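Local coordinates for glycerol uptake operon antiterminator-related protein (PDB 1VKF), which is probably a TIM-barrel regulator related to the glycerol-3-phosphate-responsive antiterminators that control glycerol uptake operons, at residues Lys93-Ala98 and Ile103-Arg108. Numbering follows the deposited sequence.
Sequences KNYVVA and IPAVLR
Tyr-95 lays the CD1-CE1 side of its ring against the strand, and the small methyl of Ala-105 packs obliquely against that bond, with CB 3.7 Å from Tyr-95 CD1; Ala-105 O sits at the ring edge. CG stands anti to the backbone N (chi1 -178°), which carries the ring out across the strand, where CD1 also meets Leu-107 CB at 3.9 Å; these two side chains cross at about a right angle. One water, in the ring plane at its edge, accepts from Tyr-95 OH at 2.5 Å and donates to Ala-105 O at 2.6 Å, tying the hydroxyl to the strand backbone. A phenylalanine in place of Tyr-95 would probably lose this bridge, leaving the water without the hydroxyl that donates to it. One turn along the helix, Ala-98 CB drops between Ile-103 O (3.7 Å) and Ala-105 CB (3.9 Å). At the turn, Ile-103 N gives Ala-98 O a hydrogen bond of 3.0 Å, approaching from above the carbonyl plane. The helix runs nearly antiparallel to the strand, at 164°, as in the beta-alpha-beta crossovers of a TIM barrel. Ile-87 of strand 86-89 touches both alanines, helix 73-82 packs on Ile-103, and strand 105-110 lies between parallel strands 86-89 and 131-135.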
# COMPACT_ATOMS: atom_id res chain seq x y z
N LYS A 93 -10.35 8.99 7.35
CA LYS A 93 -10.54 8.85 8.78
C LYS A 93 -9.68 7.71 9.36
O LYS A 93 -9.16 7.85 10.45
CB LYS A 93 -12.03 8.62 9.13
CG LYS A 93 -12.96 9.72 8.64
N ASN A 94 -9.55 6.58 8.65
CA ASN A 94 -8.68 5.49 9.10
C ASN A 94 -7.25 5.98 9.12
O ASN A 94 -6.48 5.70 10.03
CB ASN A 94 -8.75 4.28 8.17
CG ASN A 94 -9.98 3.40 8.37
OD1 ASN A 94 -10.64 3.47 9.42
ND2 ASN A 94 -10.30 2.54 7.36
N TYR A 95 -6.87 6.74 8.08
CA TYR A 95 -5.52 7.26 7.99
C TYR A 95 -5.20 8.17 9.19
O TYR A 95 -4.18 7.96 9.85
CB TYR A 95 -5.33 8.04 6.66
CG TYR A 95 -3.92 8.55 6.53
CD1 TYR A 95 -2.95 7.75 5.98
CD2 TYR A 95 -3.55 9.79 7.01
CE1 TYR A 95 -1.69 8.13 5.87
CE2 TYR A 95 -2.21 10.20 6.93
CZ TYR A 95 -1.30 9.32 6.36
OH TYR A 95 0.02 9.61 6.17
N VAL A 96 -6.08 9.12 9.50
CA VAL A 96 -5.83 10.08 10.58
C VAL A 96 -5.74 9.32 11.92
O VAL A 96 -4.89 9.61 12.75
CB VAL A 96 -6.91 11.23 10.68
CG1 VAL A 96 -6.65 12.14 11.86
CG2 VAL A 96 -6.89 12.09 9.42
N VAL A 97 -6.60 8.34 12.12
CA VAL A 97 -6.64 7.64 13.37
C VAL A 97 -5.37 6.80 13.50
O VAL A 97 -4.81 6.67 14.58
CB VAL A 97 -7.94 6.76 13.48
CG1 VAL A 97 -7.86 5.85 14.69
CG2 VAL A 97 -9.16 7.64 13.60
N ALA A 98 -4.92 6.17 12.42
CA ALA A 98 -3.70 5.38 12.45
C ALA A 98 -2.57 6.28 12.89
O ALA A 98 -1.86 5.96 13.80
CB ALA A 98 -3.40 4.77 11.13
N ILE A 103 0.78 4.56 14.20
CA ILE A 103 0.78 3.41 13.33
C ILE A 103 1.06 3.89 11.88
O ILE A 103 0.32 4.70 11.34
CB ILE A 103 -0.56 2.73 13.44
CG1 ILE A 103 -0.70 2.13 14.87
CG2 ILE A 103 -0.66 1.63 12.42
CD1 ILE A 103 -2.10 1.82 15.28
N PRO A 104 2.15 3.41 11.29
CA PRO A 104 2.43 3.69 9.86
C PRO A 104 1.21 3.41 8.97
O PRO A 104 0.48 2.40 9.13
CB PRO A 104 3.56 2.73 9.54
CG PRO A 104 4.26 2.53 10.88
CD PRO A 104 3.21 2.60 11.90
N ALA A 105 0.99 4.32 8.03
CA ALA A 105 -0.19 4.24 7.19
C ALA A 105 0.11 4.76 5.78
O ALA A 105 0.90 5.72 5.63
CB ALA A 105 -1.34 5.02 7.81
N VAL A 106 -0.51 4.09 4.81
CA VAL A 106 -0.46 4.51 3.44
C VAL A 106 -1.88 4.84 2.99
O VAL A 106 -2.77 4.02 3.14
CB VAL A 106 0.12 3.41 2.54
CG1 VAL A 106 0.17 3.87 1.12
CG2 VAL A 106 1.54 3.07 3.02
N LEU A 107 -2.07 6.01 2.38
CA LEU A 107 -3.36 6.43 1.86
C LEU A 107 -3.40 6.16 0.37
O LEU A 107 -2.53 6.63 -0.36
CB LEU A 107 -3.64 7.90 2.11
CG LEU A 107 -5.05 8.37 1.64
CD1 LEU A 107 -6.16 7.82 2.48
CD2 LEU A 107 -5.10 9.90 1.66
N ARG A 108 -4.39 5.40 -0.05
CA ARG A 108 -4.64 5.16 -1.48
C ARG A 108 -5.26 6.40 -2.13
O ARG A 108 -5.99 7.17 -1.48
CB ARG A 108 -5.56 3.99 -1.69
CG ARG A 108 -5.03 2.63 -1.25
CD ARG A 108 -5.96 1.47 -1.66
NE ARG A 108 -5.20 0.50 -2.43
CZ ARG A 108 -5.61 -0.14 -3.52
NH1 ARG A 108 -6.83 0.01 -3.99
NH2 ARG A 108 -4.77 -0.99 -4.13
O HOH W 1 1.36 8.10 4.72